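Local structure of 3',5'-cyclic-nucleotide phosphodiesterase 1 (Saccharomyces cerevisiae, 4OJV) at residues C22-P27 against L35-G40; I121-I126 against T154-P159; E303-N308 against E349-G354. The protein is a two-zinc enzyme of the class-II phosphodiesterase family, built on the layered alpha/beta sandwich of the metallo-hydrolase superfamily. All blocks are in the same frame, centred on the assembly; numbering follows the deposited sequence.

Interaction 1. Residues C22-P27 against L35-G40; sequences CFILKP and LIAVDG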
loop_
_atom_site.group_PDB
_atom_site.type_symbol
_atom_site.label_atom_id
_atom_site.label_comp_id
_atom_site.label_asym_id
_atom_site.label_seq_id
_atom_site.Cartn_x
_atom_site.Cartn_y
_atom_site.Cartn_z
ATOM N N CYS A 22 -8.130 6.246 4.385
ATOM C CA CYS A 22 -7.971 6.221 5.840
ATOM C C CYS A 22 -8.093 7.638 6.387
ATOM O O CYS A 22 -7.410 8.557 5.898
ATOM C CB CYS A 22 -6.611 5.651 6.242
ATOM S SG CYS A 22 -6.362 5.621 8.041
ATOM N N PHE A 23 -8.943 7.810 7.400
ATOM C CA PHE A 23 -9.134 9.109 8.053
ATOM C C PHE A 23 -8.900 8.939 9.541
ATOM O O PHE A 23 -9.398 7.986 10.138
ATOM C CB PHE A 23 -10.558 9.622 7.793
ATOM C CG PHE A 23 -10.989 9.489 6.360
ATOM C CD1 PHE A 23 -10.351 10.197 5.344
ATOM C CD2 PHE A 23 -12.019 8.629 6.017
ATOM C CE1 PHE A 23 -10.746 10.047 4.021
ATOM C CE2 PHE A 23 -12.417 8.478 4.699
ATOM C CZ PHE A 23 -11.784 9.190 3.698
ATOM N N ILE A 24 -8.123 9.828 10.151
ATOM C CA ILE A 24 -7.916 9.826 11.596
ATOM C C ILE A 24 -8.849 10.855 12.230
ATOM O O ILE A 24 -8.988 11.968 11.718
ATOM C CB ILE A 24 -6.445 10.156 11.942
ATOM C CG1 ILE A 24 -5.482 9.143 11.314
ATOM C CG2 ILE A 24 -6.242 10.291 13.449
ATOM C CD1 ILE A 24 -5.707 7.717 11.741
ATOM N N LEU A 25 -9.467 10.484 13.348
ATOM C CA LEU A 25 -10.374 11.375 14.071
ATOM C C LEU A 25 -9.912 11.586 15.496
ATOM O O LEU A 25 -9.466 10.638 16.158
ATOM C CB LEU A 25 -11.775 10.771 14.143
ATOM C CG LEU A 25 -12.439 10.246 12.874
ATOM C CD1 LEU A 25 -13.809 9.667 13.186
ATOM C CD2 LEU A 25 -12.548 11.341 11.829
ATOM N N LYS A 26 -10.071 12.816 15.984
ATOM C CA LYS A 26 -9.923 13.109 17.405
ATOM C C LYS A 26 -10.766 14.335 17.740
ATOM O O LYS A 26 -11.139 15.103 16.852
ATOM C CB LYS A 26 -8.454 13.336 17.788
ATOM C CG LYS A 26 -7.816 14.556 17.125
ATOM C CD LYS A 26 -6.380 14.801 17.601
ATOM C CE LYS A 26 -6.287 15.445 18.980
ATOM N NZ LYS A 26 -6.870 16.818 19.043
ATOM N N PRO A 27 -11.065 14.541 19.034
ATOM C CA PRO A 27 -11.732 15.776 19.424
ATOM C C PRO A 27 -10.850 16.977 19.113
ATOM O O PRO A 27 -9.621 16.895 19.196
ATOM C CB PRO A 27 -11.889 15.623 20.942
ATOM C CG PRO A 27 -11.881 14.150 21.179
ATOM C CD PRO A 27 -10.886 13.629 20.180
ATOM N N LEU A 35 -6.165 8.158 19.225
ATOM C CA LEU A 35 -6.705 8.480 17.915
ATOM C C LEU A 35 -7.598 7.342 17.438
ATOM O O LEU A 35 -7.332 6.171 17.750
ATOM C CB LEU A 35 -5.569 8.655 16.902
ATOM C CG LEU A 35 -4.573 9.782 17.166
ATOM C CD1 LEU A 35 -3.341 9.662 16.280
ATOM C CD2 LEU A 35 -5.248 11.136 16.985
ATOM N N ILE A 36 -8.643 7.683 16.685
ATOM C CA ILE A 36 -9.480 6.713 15.984
ATOM C C ILE A 36 -9.119 6.746 14.503
ATOM O O ILE A 36 -8.882 7.820 13.955
ATOM C CB ILE A 36 -10.993 7.053 16.136
ATOM C CG1 ILE A 36 -11.490 6.693 17.545
ATOM C CG2 ILE A 36 -11.821 6.399 15.026
ATOM C CD1 ILE A 36 -12.889 7.196 17.821
ATOM N N ALA A 37 -9.090 5.591 13.846
ATOM C CA ALA A 37 -8.992 5.534 12.389
ATOM C C ALA A 37 -10.309 5.039 11.800
ATOM O O ALA A 37 -10.901 4.078 12.306
ATOM C CB ALA A 37 -7.853 4.618 11.966
ATOM N N VAL A 38 -10.772 5.689 10.733
ATOM C CA VAL A 38 -11.822 5.130 9.898
ATOM C C VAL A 38 -11.158 4.612 8.647
ATOM O O VAL A 38 -10.505 5.359 7.910
ATOM C CB VAL A 38 -12.943 6.130 9.560
ATOM C CG1 VAL A 38 -14.048 5.412 8.793
ATOM C CG2 VAL A 38 -13.489 6.774 10.828
ATOM N N ASP A 39 -11.343 3.312 8.425
ATOM C CA ASP A 39 -10.615 2.572 7.410
ATOM C C ASP A 39 -9.113 2.514 7.673
ATOM O O ASP A 39 -8.608 3.063 8.665
ATOM C CB ASP A 39 -11.021 2.972 5.990
ATOM C CG ASP A 39 -12.308 2.287 5.562
ATOM O OD1 ASP A 39 -12.620 1.225 6.164
ATOM O OD2 ASP A 39 -12.984 2.780 4.639
ATOM N N GLY A 40 -8.408 1.818 6.796
ATOM C CA GLY A 40 -7.066 1.363 7.099
ATOM C C GLY A 40 -6.210 1.225 5.869
ATOM O O GLY A 40 -5.340 0.354 5.811
#

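Interaction 2. Residues I121-I126 against T154-P159; sequences ITDYYI and TIWGLP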
loop_
_atom_site.group_PDB
_atom_site.type_symbol
_atom_site.label_atom_id
_atom_site.label_comp_id
_atom_site.label_asym_id
_atom_site.label_seq_id
_atom_site.Cartn_x
_atom_site.Cartn_y
_atom_site.Cartn_z
ATOM N N ILE A 121 -3.085 5.221 17.811
ATOM C CA ILE A 121 -4.269 4.725 17.107
ATOM C C ILE A 121 -4.841 3.487 17.848
ATOM O O ILE A 121 -4.275 2.390 17.755
ATOM C CB ILE A 121 -3.960 4.460 15.629
ATOM C CG1 ILE A 121 -3.693 5.764 14.887
ATOM C CG2 ILE A 121 -5.144 3.789 14.954
ATOM C CD1 ILE A 121 -2.334 6.371 15.059
ATOM N N THR A 122 -5.901 3.699 18.631
ATOM C CA THR A 122 -6.472 2.683 19.532
ATOM C C THR A 122 -7.457 1.755 18.815
ATOM O O THR A 122 -7.563 0.556 19.121
ATOM C CB THR A 122 -7.214 3.329 20.737
ATOM O OG1 THR A 122 -8.295 4.180 20.291
ATOM C CG2 THR A 122 -6.263 4.114 21.636
ATOM N N ASP A 123 -8.179 2.324 17.859
ATOM C CA ASP A 123 -9.372 1.705 17.315
ATOM C C ASP A 123 -9.475 2.060 15.841
ATOM O O ASP A 123 -9.333 3.224 15.465
ATOM C CB ASP A 123 -10.644 2.231 18.015
ATOM C CG ASP A 123 -10.738 1.863 19.500
ATOM O OD1 ASP A 123 -11.031 0.703 19.834
ATOM O OD2 ASP A 123 -10.597 2.780 20.321
ATOM N N TYR A 124 -9.746 1.053 15.018
ATOM C CA TYR A 124 -10.099 1.242 13.614
ATOM C C TYR A 124 -11.563 0.884 13.428
ATOM O O TYR A 124 -12.021 -0.130 13.975
ATOM C CB TYR A 124 -9.298 0.302 12.719
ATOM C CG TYR A 124 -7.813 0.533 12.614
ATOM C CD1 TYR A 124 -6.945 0.102 13.612
ATOM C CD2 TYR A 124 -7.270 1.132 11.482
ATOM C CE1 TYR A 124 -5.574 0.287 13.494
ATOM C CE2 TYR A 124 -5.899 1.314 11.353
ATOM C CZ TYR A 124 -5.065 0.888 12.364
ATOM O OH TYR A 124 -3.700 1.030 12.248
ATOM N N TYR A 125 -12.274 1.687 12.638
ATOM C CA TYR A 125 -13.633 1.369 12.214
ATOM C C TYR A 125 -13.567 1.137 10.718
ATOM O O TYR A 125 -13.393 2.075 9.942
ATOM C CB TYR A 125 -14.592 2.508 12.599
ATOM C CG TYR A 125 -14.727 2.616 14.098
ATOM C CD1 TYR A 125 -13.848 3.401 14.838
ATOM C CD2 TYR A 125 -15.692 1.881 14.786
ATOM C CE1 TYR A 125 -13.949 3.478 16.221
ATOM C CE2 TYR A 125 -15.793 1.943 16.162
ATOM C CZ TYR A 125 -14.916 2.735 16.870
ATOM O OH TYR A 125 -15.009 2.813 18.243
ATOM N N ILE A 126 -13.668 -0.124 10.319
ATOM C CA ILE A 126 -13.453 -0.513 8.929
ATOM C C ILE A 126 -14.796 -0.608 8.223
ATOM O O ILE A 126 -15.751 -1.176 8.768
ATOM C CB ILE A 126 -12.673 -1.854 8.843
ATOM C CG1 ILE A 126 -11.335 -1.755 9.602
ATOM C CG2 ILE A 126 -12.458 -2.274 7.389
ATOM C CD1 ILE A 126 -10.373 -0.689 9.103
ATOM N N THR A 154 -7.778 -2.351 18.446
ATOM C CA THR A 154 -9.014 -3.051 18.151
ATOM C C THR A 154 -9.515 -2.634 16.775
ATOM O O THR A 154 -9.535 -1.439 16.439
ATOM C CB THR A 154 -10.095 -2.775 19.218
ATOM O OG1 THR A 154 -9.594 -3.145 20.505
ATOM C CG2 THR A 154 -11.358 -3.573 18.936
ATOM N N ILE A 155 -9.906 -3.626 15.982
ATOM C CA ILE A 155 -10.478 -3.425 14.655
ATOM C C ILE A 155 -11.969 -3.729 14.783
ATOM O O ILE A 155 -12.344 -4.860 15.138
ATOM C CB ILE A 155 -9.851 -4.382 13.615
ATOM C CG1 ILE A 155 -8.330 -4.203 13.519
ATOM C CG2 ILE A 155 -10.510 -4.181 12.262
ATOM C CD1 ILE A 155 -7.622 -5.377 12.866
ATOM N N TRP A 156 -12.796 -2.716 14.534
ATOM C CA TRP A 156 -14.248 -2.820 14.613
ATOM C C TRP A 156 -14.857 -2.847 13.246
ATOM O O TRP A 156 -14.370 -2.192 12.313
ATOM C CB TRP A 156 -14.823 -1.616 15.328
ATOM C CG TRP A 156 -14.312 -1.368 16.714
ATOM C CD1 TRP A 156 -13.201 -0.631 17.094
ATOM C CD2 TRP A 156 -14.923 -1.822 17.962
ATOM N NE1 TRP A 156 -13.083 -0.600 18.462
ATOM C CE2 TRP A 156 -14.088 -1.294 19.041
ATOM C CE3 TRP A 156 -16.044 -2.581 18.282
ATOM C CZ2 TRP A 156 -14.374 -1.539 20.379
ATOM C CZ3 TRP A 156 -16.326 -2.817 19.632
ATOM C CH2 TRP A 156 -15.506 -2.311 20.653
ATOM N N GLY A 157 -15.980 -3.543 13.110
ATOM C CA GLY A 157 -16.720 -3.542 11.859
ATOM C C GLY A 157 -18.015 -4.303 12.003
ATOM O O GLY A 157 -18.232 -4.995 12.998
ATOM N N LEU A 158 -18.875 -4.174 11.009
ATOM C CA LEU A 158 -20.024 -5.052 10.887
ATOM C C LEU A 158 -19.534 -6.461 10.532
ATOM O O LEU A 158 -18.395 -6.630 10.095
ATOM C CB LEU A 158 -20.983 -4.509 9.823
ATOM C CG LEU A 158 -21.683 -3.175 10.131
ATOM C CD1 LEU A 158 -22.571 -2.774 8.964
ATOM C CD2 LEU A 158 -22.473 -3.220 11.433
ATOM N N PRO A 159 -20.387 -7.490 10.719
ATOM C CA PRO A 159 -19.945 -8.858 10.412
ATOM C C PRO A 159 -19.410 -9.079 8.992
ATOM O O PRO A 159 -18.462 -9.844 8.819
ATOM C CB PRO A 159 -21.205 -9.690 10.659
ATOM C CG PRO A 159 -21.937 -8.924 11.709
ATOM C CD PRO A 159 -21.714 -7.472 11.368
HETATM O O HOH W 1 -7.856 -1.091 21.486
HETATM O O HOH W 2 -17.963 -2.836 8.562
#

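Interaction 3. Residues E303-N308 against E349-G354; sequences ELSNLN and EERNLG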
loop_
_atom_site.group_PDB
_atom_site.type_symbol
_atom_site.label_atom_id
_atom_site.label_comp_id
_atom_site.label_asym_id
_atom_site.label_seq_id
_atom_site.Cartn_x
_atom_site.Cartn_y
_atom_site.Cartn_z
ATOM N N GLU A 303 -28.448 11.304 -4.041
ATOM C CA GLU A 303 -28.474 10.929 -2.632
ATOM C C GLU A 303 -28.609 12.143 -1.719
ATOM O O GLU A 303 -29.428 12.140 -0.794
ATOM C CB GLU A 303 -27.249 10.081 -2.253
ATOM C CG GLU A 303 -27.207 8.709 -2.928
ATOM C CD GLU A 303 -28.469 7.883 -2.704
ATOM O OE1 GLU A 303 -29.049 7.944 -1.598
ATOM O OE2 GLU A 303 -28.889 7.163 -3.637
ATOM N N LEU A 304 -27.831 13.184 -1.992
ATOM C CA LEU A 304 -27.924 14.422 -1.219
ATOM C C LEU A 304 -29.290 15.090 -1.384
ATOM O O LEU A 304 -29.824 15.652 -0.428
ATOM C CB LEU A 304 -26.781 15.367 -1.575
ATOM C CG LEU A 304 -25.375 14.867 -1.232
ATOM C CD1 LEU A 304 -24.340 15.791 -1.846
ATOM C CD2 LEU A 304 -25.185 14.765 0.275
ATOM N N SER A 305 -29.870 14.981 -2.580
ATOM C CA SER A 305 -31.226 15.484 -2.828
ATOM C C SER A 305 -32.245 14.738 -1.957
ATOM O O SER A 305 -33.174 15.348 -1.416
ATOM C CB SER A 305 -31.570 15.328 -4.306
ATOM O OG SER A 305 -30.866 16.271 -5.092
ATOM N N ASN A 306 -32.070 13.422 -1.810
ATOM C CA ASN A 306 -32.928 12.628 -0.933
ATOM C C ASN A 306 -32.819 13.079 0.525
ATOM O O ASN A 306 -33.838 13.251 1.205
ATOM C CB ASN A 306 -32.643 11.130 -1.070
ATOM C CG ASN A 306 -33.018 10.580 -2.435
ATOM O OD1 ASN A 306 -33.735 11.218 -3.212
ATOM N ND2 ASN A 306 -32.530 9.381 -2.734
ATOM N N LEU A 307 -31.594 13.298 1.002
ATOM C CA LEU A 307 -31.396 13.834 2.341
ATOM C C LEU A 307 -32.068 15.204 2.488
ATOM O O LEU A 307 -32.714 15.483 3.502
ATOM C CB LEU A 307 -29.901 13.928 2.669
ATOM C CG LEU A 307 -29.569 14.526 4.045
ATOM C CD1 LEU A 307 -30.173 13.717 5.187
ATOM C CD2 LEU A 307 -28.064 14.662 4.217
ATOM N N ASN A 308 -31.908 16.044 1.473
ATOM C CA ASN A 308 -32.536 17.360 1.447
ATOM C C ASN A 308 -34.059 17.280 1.587
ATOM O O ASN A 308 -34.653 18.015 2.382
ATOM C CB ASN A 308 -32.161 18.087 0.164
ATOM C CG ASN A 308 -32.671 19.507 0.135
ATOM O OD1 ASN A 308 -32.466 20.263 1.081
ATOM N ND2 ASN A 308 -33.318 19.884 -0.962
ATOM N N GLU A 349 -26.282 23.224 -7.773
ATOM C CA GLU A 349 -26.920 24.494 -8.148
ATOM C C GLU A 349 -28.184 24.254 -8.972
ATOM O O GLU A 349 -29.201 24.906 -8.746
ATOM C CB GLU A 349 -25.940 25.389 -8.916
ATOM C CG GLU A 349 -26.456 26.794 -9.220
ATOM C CD GLU A 349 -26.207 27.767 -8.085
ATOM O OE1 GLU A 349 -25.033 28.132 -7.856
ATOM O OE2 GLU A 349 -27.187 28.182 -7.430
ATOM N N GLU A 350 -28.108 23.319 -9.917
ATOM C CA GLU A 350 -29.237 22.955 -10.779
ATOM C C GLU A 350 -30.391 22.362 -9.965
ATOM O O GLU A 350 -31.565 22.616 -10.260
ATOM C CB GLU A 350 -28.763 21.972 -11.857
ATOM C CG GLU A 350 -29.829 21.490 -12.828
ATOM C CD GLU A 350 -29.238 20.646 -13.940
ATOM O OE1 GLU A 350 -28.723 21.228 -14.920
ATOM O OE2 GLU A 350 -29.284 19.404 -13.832
ATOM N N ARG A 351 -30.045 21.597 -8.932
ATOM C CA ARG A 351 -31.017 20.958 -8.038
ATOM C C ARG A 351 -31.435 21.842 -6.858
ATOM O O ARG A 351 -32.180 21.390 -5.983
ATOM C CB ARG A 351 -30.471 19.629 -7.502
ATOM C CG ARG A 351 -30.315 18.526 -8.536
ATOM C CD ARG A 351 -31.641 17.850 -8.847
ATOM N NE ARG A 351 -31.470 16.769 -9.812
ATOM C CZ ARG A 351 -31.193 15.508 -9.489
ATOM N NH1 ARG A 351 -31.056 15.152 -8.216
ATOM N NH2 ARG A 351 -31.057 14.599 -10.444
ATOM N N ASN A 352 -30.945 23.082 -6.836
ATOM C CA ASN A 352 -31.242 24.046 -5.762
ATOM C C ASN A 352 -31.075 23.465 -4.351
ATOM O O ASN A 352 -32.007 23.456 -3.555
ATOM C CB ASN A 352 -32.641 24.676 -5.937
ATOM C CG ASN A 352 -32.747 25.556 -7.172
ATOM O OD1 ASN A 352 -32.621 25.083 -8.302
ATOM N ND2 ASN A 352 -33.006 26.844 -6.960
ATOM N N LEU A 353 -29.875 22.978 -4.050
ATOM C CA LEU A 353 -29.591 22.397 -2.733
ATOM C C LEU A 353 -29.111 23.435 -1.709
ATOM O O LEU A 353 -28.725 23.093 -0.587
ATOM C CB LEU A 353 -28.587 21.234 -2.847
ATOM C CG LEU A 353 -29.049 20.022 -3.659
ATOM C CD1 LEU A 353 -27.929 18.999 -3.751
ATOM C CD2 LEU A 353 -30.298 19.378 -3.066
ATOM N N GLY A 354 -29.145 24.708 -2.088
ATOM C CA GLY A 354 -28.757 25.775 -1.177
ATOM C C GLY A 354 -27.257 25.924 -1.026
ATOM O O GLY A 354 -26.487 25.540 -1.908
#

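Interaction 1. Residues C22-P27 against L35-G40
F23 and L25 face V38 and I36 as the two hydrogen-bonded pairs of an antiparallel beta hairpin, strands 22-27 and 35-38, inside one of the two main sheets of the metallo-hydrolase sandwich. Four backbone bonds tie it together. F23 N gives to V38 O at 3.0 Å, and V38 N returns a shorter bond of 2.7 Å to F23 O; L25 and I36 repeat the exchange one rung further on. I24 and A37 form the non-hydrogen-bonded pair between these rungs; here I24 CA makes a CA-H...O contact of 3.2 Å with I36 O, and A37 CA makes one with F23 O.

Apolar packing differs on the two faces. Beside F23 and I36, L25 CD1 reaches diagonally to V38 CG2 (3.7 Å), and V241 and I239 of strand 238-242, from the other main sheet, cover this side. On the opposite face I24 works as a fork: with CG1 anti to the carbonyl carbon (chi1 -59°), CD1 lies 3.8 Å from A37 CB while CG2 meets L35 CD2, again at 3.8 Å. L35 CD2 also touches the aliphatic part of K26 at CD.

Charged ends look elsewhere. K26 NZ bonds P27 O and forms a salt bridge with E5. D39, just past its strand, takes T127 N on OD1, while its OD2 is hydrogen-bonded to ND1 of the zinc ligand H133, a second-shell contact.

Interaction 2. Residues I121-I126 against T154-P159
W156 lies against Y125 and D123 on one face of two adjacent parallel strands, 121-125 and 153-157, and this is the tight part of the contact. With CG anti to its carbonyl carbon (chi1 -57°), the indole runs alongside Y125: the tyrosine ring and the five-membered ring form an offset stack, centroids 4.6 Å apart and planes within 8°. T154 CG2 sits over the other indole face, toward its rim. W156 NE1 gives a straight bond of 2.8 Å to D123 OD1, which lies in the indole plane although the carboxylate itself is met from above. D123 OD2 is taken by T200 and T122 OG1. On the reverse face, which also carries Y124, I126 CG1 packs on I155 CG2 (3.7 Å), and L137 of helix 135-140 covers both.

The looser, solvent side is at partly exposed T122 and T154, where a water links T122 O to T154 OG1 beside the direct T154 N to T122 O bond of 3.0 Å. Where the strands part, another water bridges I126 O and L158 N. Parallel neighbours joined through helix 135-140 make a beta-alpha-beta unit, and the turn leaving I126 carries the zinc ligands H128, H130, D132 and H133, the HxHxDH signature of this superfamily.

Interaction 3. Residues E303-N308 against E349-G354
R351 runs past S305 of helix 297-311 with CB, CG and CD and returns to it at NH1. Starting at CB, 4.2 Å from S305 OG, it passes the same oxygen with CG and then CD (4.1 Å), the bend at chi2 (-79°) keeping the chain close to the serine. NE and CZ carry it on to the tip, where NH1 gives S305 OG a weak, bent bond of 3.3 Å, the oxygen lying at the guanidinium edge, near its plane. The firmer partner of NH1 is N302 OD1, one turn back on the helix, and S305 OG also bonds I301 O, so the serine oxygen is shared between its own helix and the arginine.

L353 is the apolar half of the contact. Its CD2 crosses N308 obliquely, 3.7 Å from ND2, and comes 3.8 Å from S305 OG; CD1 sits more loosely by L304 CB at 4.4 Å. L317 joins L304 and N308 from a loop and bonds the backbone of L353. R351 is exposed, whereas L353, the residue after N352, is buried against the neighbouring helix. With positive phi at N352 and two bonds back into the last turn, one of them N352 N to E349 O, helix 336-350 ends in a Schellman motif.

Interactions 1 and 2 belong to one sheet: strands 35-38 and 121-125 are neighbours in it, joined by probable hydrogen bonds of A37 O to Y125 N and D39 N to Y125 O, with A37 CB packed against Y124 CD2. Both are buried and backbone-bonded, yet the antiparallel hairpin relies on aliphatic packing where the parallel pair adds an aromatic stack, a buried carboxylate and two bridging waters. Each leads toward the zinc site, through D39 and through the turn after I126. Interaction 3 lies apart, its centre about 28 Å from that of interaction 1 and 32 Å from that of interaction 2; there side chains alone join a helix to a helix end, partly in solvent.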